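Local coordinates for SWD1-like protein (Myceliophthora thermophila, PDB 6E29), which probably serves, through its WD-repeat beta-propeller domain, as a scaffold subunit of the COMPASS histone H3K4 methyltransferase complex, at residues A287-I298 with M309-I320. Sequence-based numbering, arbitrary orientation.
Sequences AASTYNNHELYI and MLEGPKEEQGVI
Glu316 reaches from the end of the loop that leaves strand 306-310 to the turn between strands 285-290 and 296-300. Its CB lies 3.8 Å from Asn293 O, and CG, anti to the backbone N (chi1 -164°), sits nearer that same oxygen and also meets Thr290 O. The extended chain then sets the carboxylate against the type II turn Thr290-Asn293: OE1 accepts the backbone N-H of Asn292 at 2.8 Å, met from above the carboxylate plane, while OE2 rests near Asn292 CA. Replacing this glutamate by an alanine would remove the carboxylate and is likely to leave Asn292 N without its acceptor and the turn less firmly tied to the loop. Between the turn and the start of strand 317-322, a water accepts the N-H groups of both Thr290 and Gln317. His294 NE2 donates an almost straight hydrogen bond (176°) to Glu311 OE2, 2.6 Å away; the oxygen lies in the imidazole plane and accepts on its anti lone pair. Leu296 and Leu310 exchange backbone hydrogen bonds as an antiparallel pair; in the next pair Met309 CG lies over one face of the Tyr297 ring, 4.0 Å from its centroid. Toward the neighbouring sheet, Leu296 CD2 packs on Gln317 CB and Ile320 CG2, and Ser289 OG bonds to Gly318 O at 2.8 Å. The chain thus passes from the outermost strand of one four-stranded blade to the innermost strand of the next, the blade-to-blade crossover of a WD40 beta-propeller.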
loop_
_atom_site.group_PDB
_atom_site.type_symbol
_atom_site.label_atom_id
_atom_site.label_comp_id
_atom_site.label_asym_id
_atom_site.label_seq_id
_atom_site.Cartn_x
_atom_site.Cartn_y
_atom_site.Cartn_z
ATOM N N ALA B 287 12.866 -3.507 -3.118
ATOM C CA ALA B 287 13.375 -3.930 -1.815
ATOM C C ALA B 287 12.273 -4.669 -1.066
ATOM O O ALA B 287 11.073 -4.430 -1.301
ATOM C CB ALA B 287 13.849 -2.748 -0.972
ATOM N N ALA B 288 12.682 -5.559 -0.166
ATOM C CA ALA B 288 11.730 -6.224 0.717
ATOM C C ALA B 288 12.375 -6.485 2.071
ATOM O O ALA B 288 13.558 -6.840 2.143
ATOM C CB ALA B 288 11.274 -7.564 0.126
ATOM N N SER B 289 11.557 -6.458 3.109
ATOM C CA SER B 289 11.888 -7.020 4.416
ATOM C C SER B 289 11.384 -8.458 4.515
ATOM O O SER B 289 10.469 -8.872 3.801
ATOM C CB SER B 289 11.256 -6.201 5.534
ATOM O OG SER B 289 9.853 -6.084 5.291
ATOM N N THR B 290 11.975 -9.205 5.442
ATOM C CA THR B 290 11.854 -10.659 5.511
ATOM C C THR B 290 11.194 -11.054 6.814
ATOM O O THR B 290 11.646 -10.629 7.887
ATOM C CB THR B 290 13.246 -11.289 5.430
ATOM O OG1 THR B 290 14.011 -10.590 4.448
ATOM C CG2 THR B 290 13.137 -12.781 5.036
ATOM N N TYR B 291 10.115 -11.842 6.721
ATOM C CA TYR B 291 9.470 -12.396 7.905
ATOM C C TYR B 291 10.458 -13.234 8.685
ATOM O O TYR B 291 11.205 -14.024 8.104
ATOM C CB TYR B 291 8.273 -13.287 7.523
ATOM C CG TYR B 291 6.971 -12.526 7.420
ATOM C CD1 TYR B 291 6.230 -12.517 6.237
ATOM C CD2 TYR B 291 6.496 -11.788 8.498
ATOM C CE1 TYR B 291 5.047 -11.806 6.142
ATOM C CE2 TYR B 291 5.322 -11.078 8.413
ATOM C CZ TYR B 291 4.617 -11.080 7.239
ATOM O OH TYR B 291 3.462 -10.372 7.197
ATOM N N ASN B 292 10.419 -13.087 10.010
ATOM C CA ASN B 292 11.236 -13.864 10.943
ATOM C C ASN B 292 12.734 -13.830 10.644
ATOM O O ASN B 292 13.459 -14.736 11.045
ATOM C CB ASN B 292 10.743 -15.312 11.047
ATOM C CG ASN B 292 9.495 -15.421 11.881
ATOM O OD1 ASN B 292 8.934 -14.402 12.303
ATOM N ND2 ASN B 292 9.061 -16.648 12.153
ATOM N N ASN B 293 13.236 -12.780 9.997
ATOM C CA ASN B 293 14.680 -12.641 9.767
ATOM C C ASN B 293 15.026 -11.160 9.802
ATOM O O ASN B 293 14.148 -10.297 9.684
ATOM C CB ASN B 293 15.113 -13.210 8.402
ATOM C CG ASN B 293 14.970 -14.746 8.308
ATOM O OD1 ASN B 293 13.897 -15.293 7.978
ATOM N ND2 ASN B 293 16.074 -15.432 8.532
ATOM N N HIS B 294 16.318 -10.865 9.883
ATOM C CA HIS B 294 16.676 -9.457 10.062
ATOM C C HIS B 294 17.011 -8.739 8.758
ATOM O O HIS B 294 17.015 -7.505 8.725
ATOM C CB HIS B 294 17.860 -9.349 11.058
ATOM C CG HIS B 294 19.107 -10.034 10.590
ATOM N ND1 HIS B 294 19.264 -11.405 10.626
ATOM C CD2 HIS B 294 20.249 -9.539 10.050
ATOM C CE1 HIS B 294 20.453 -11.724 10.142
ATOM N NE2 HIS B 294 21.074 -10.610 9.789
ATOM N N GLU B 295 17.229 -9.469 7.679
ATOM C CA GLU B 295 17.770 -8.890 6.461
ATOM C C GLU B 295 16.742 -8.113 5.651
ATOM O O GLU B 295 15.523 -8.339 5.711
ATOM C CB GLU B 295 18.376 -10.003 5.599
ATOM C CG GLU B 295 19.558 -10.660 6.278
ATOM C CD GLU B 295 19.248 -12.042 6.843
ATOM O OE1 GLU B 295 20.198 -12.800 7.061
ATOM O OE2 GLU B 295 18.062 -12.371 7.038
ATOM N N LEU B 296 17.263 -7.187 4.861
ATOM C CA LEU B 296 16.518 -6.582 3.767
ATOM C C LEU B 296 17.156 -7.031 2.466
ATOM O O LEU B 296 18.386 -7.123 2.375
ATOM C CB LEU B 296 16.547 -5.046 3.835
ATOM C CG LEU B 296 15.981 -4.364 5.079
ATOM C CD1 LEU B 296 16.211 -2.870 4.929
ATOM C CD2 LEU B 296 14.459 -4.626 5.216
ATOM N N TYR B 297 16.332 -7.304 1.456
ATOM C CA TYR B 297 16.825 -7.759 0.169
ATOM C C TYR B 297 16.529 -6.670 -0.841
ATOM O O TYR B 297 15.443 -6.094 -0.806
ATOM C CB TYR B 297 16.140 -9.065 -0.263
ATOM C CG TYR B 297 16.656 -10.247 0.581
ATOM C CD1 TYR B 297 16.254 -10.403 1.906
ATOM C CD2 TYR B 297 17.529 -11.190 0.043
ATOM C CE1 TYR B 297 16.722 -11.463 2.678
ATOM C CE2 TYR B 297 17.994 -12.266 0.812
ATOM C CZ TYR B 297 17.585 -12.382 2.130
ATOM O OH TYR B 297 18.031 -13.432 2.909
ATOM N N ILE B 298 17.467 -6.439 -1.772
ATOM C CA ILE B 298 17.253 -5.479 -2.865
ATOM C C ILE B 298 17.559 -6.176 -4.191
ATOM O O ILE B 298 18.657 -6.710 -4.378
ATOM C CB ILE B 298 18.122 -4.226 -2.695
ATOM C CG1 ILE B 298 17.882 -3.594 -1.302
ATOM C CG2 ILE B 298 17.812 -3.225 -3.776
ATOM C CD1 ILE B 298 18.812 -2.344 -1.051
ATOM N N MET B 309 22.043 -7.652 -0.070
ATOM C CA MET B 309 21.331 -8.055 1.135
ATOM C C MET B 309 21.838 -7.181 2.282
ATOM O O MET B 309 23.039 -7.175 2.573
ATOM C CB MET B 309 21.580 -9.532 1.418
ATOM C CG MET B 309 20.781 -10.085 2.560
ATOM S SD MET B 309 21.414 -11.720 2.971
ATOM C CE MET B 309 21.785 -12.289 1.301
ATOM N N LEU B 310 20.939 -6.447 2.937
ATOM C CA LEU B 310 21.337 -5.576 4.057
ATOM C C LEU B 310 21.100 -6.302 5.370
ATOM O O LEU B 310 20.055 -6.910 5.557
ATOM C CB LEU B 310 20.546 -4.266 4.045
ATOM C CG LEU B 310 20.716 -3.474 2.760
ATOM C CD1 LEU B 310 19.847 -2.205 2.806
ATOM C CD2 LEU B 310 22.224 -3.204 2.454
ATOM N N GLU B 311 22.079 -6.255 6.276
ATOM C CA GLU B 311 21.879 -6.779 7.626
ATOM C C GLU B 311 21.562 -5.688 8.650
ATOM O O GLU B 311 20.794 -5.931 9.586
ATOM C CB GLU B 311 23.112 -7.575 8.054
ATOM C CG GLU B 311 23.398 -8.720 7.057
ATOM C CD GLU B 311 23.994 -9.966 7.705
ATOM O OE1 GLU B 311 25.059 -10.437 7.248
ATOM O OE2 GLU B 311 23.403 -10.480 8.676
ATOM N N GLY B 312 22.092 -4.477 8.471
ATOM C CA GLY B 312 21.803 -3.376 9.361
ATOM C C GLY B 312 21.906 -3.816 10.797
ATOM O O GLY B 312 22.853 -4.502 11.173
ATOM N N PRO B 313 20.887 -3.523 11.599
ATOM C CA PRO B 313 20.904 -3.987 12.989
ATOM C C PRO B 313 20.485 -5.443 13.169
ATOM O O PRO B 313 20.322 -6.225 12.225
ATOM C CB PRO B 313 19.928 -3.029 13.681
ATOM C CG PRO B 313 18.976 -2.642 12.631
ATOM C CD PRO B 313 19.765 -2.600 11.336
ATOM N N LYS B 314 20.327 -5.850 14.410
ATOM C CA LYS B 314 19.914 -7.231 14.556
ATOM C C LYS B 314 18.420 -7.306 14.821
ATOM O O LYS B 314 18.010 -7.944 15.794
ATOM C CB LYS B 314 20.718 -7.926 15.669
ATOM C CG LYS B 314 20.842 -7.166 16.993
ATOM C CD LYS B 314 21.432 -8.053 18.118
ATOM C CE LYS B 314 22.270 -7.211 19.086
ATOM N NZ LYS B 314 23.492 -6.624 18.428
ATOM N N GLU B 315 17.575 -6.685 13.987
ATOM C CA GLU B 315 16.169 -6.914 14.266
ATOM C C GLU B 315 15.357 -7.110 13.000
ATOM O O GLU B 315 15.693 -6.623 11.912
ATOM C CB GLU B 315 15.552 -5.807 15.147
ATOM C CG GLU B 315 15.193 -4.527 14.463
ATOM C CD GLU B 315 14.532 -3.528 15.401
ATOM O OE1 GLU B 315 13.430 -3.792 15.934
ATOM O OE2 GLU B 315 15.171 -2.479 15.642
ATOM N N GLU B 316 14.279 -7.862 13.176
ATOM C CA GLU B 316 13.310 -8.020 12.102
ATOM C C GLU B 316 12.751 -6.659 11.674
ATOM O O GLU B 316 12.401 -5.825 12.510
ATOM C CB GLU B 316 12.173 -8.939 12.575
ATOM C CG GLU B 316 11.334 -9.482 11.415
ATOM C CD GLU B 316 10.273 -10.496 11.838
ATOM O OE1 GLU B 316 9.286 -10.705 11.064
ATOM O OE2 GLU B 316 10.430 -11.080 12.946
ATOM N N GLN B 317 12.645 -6.442 10.350
ATOM C CA GLN B 317 12.161 -5.183 9.802
ATOM C C GLN B 317 10.743 -5.353 9.241
ATOM O O GLN B 317 10.388 -6.408 8.712
ATOM C CB GLN B 317 13.084 -4.684 8.683
ATOM C CG GLN B 317 14.544 -4.592 9.124
ATOM C CD GLN B 317 14.753 -3.439 10.080
ATOM O OE1 GLN B 317 14.041 -2.445 10.021
ATOM N NE2 GLN B 317 15.721 -3.570 10.963
ATOM N N GLY B 318 9.939 -4.298 9.354
ATOM C CA GLY B 318 8.587 -4.306 8.842
ATOM C C GLY B 318 8.424 -3.454 7.610
ATOM O O GLY B 318 8.909 -3.796 6.520
ATOM N N VAL B 319 7.696 -2.336 7.754
ATOM C CA VAL B 319 7.387 -1.508 6.579
ATOM C C VAL B 319 8.658 -0.866 6.084
ATOM O O VAL B 319 9.441 -0.342 6.887
ATOM C CB VAL B 319 6.348 -0.432 6.932
ATOM C CG1 VAL B 319 6.367 0.747 5.919
ATOM C CG2 VAL B 319 4.946 -1.073 6.979
ATOM N N ILE B 320 8.835 -0.800 4.748
ATOM C CA ILE B 320 10.000 -0.103 4.198
ATOM C C ILE B 320 9.519 0.880 3.141
ATOM O O ILE B 320 8.473 0.692 2.526
ATOM C CB ILE B 320 11.045 -1.091 3.607
ATOM C CG1 ILE B 320 10.397 -1.862 2.457
ATOM C CG2 ILE B 320 11.552 -2.064 4.735
ATOM C CD1 ILE B 320 11.329 -2.809 1.799
HETATM O O HOH W 1 13.507 -8.197 7.829
#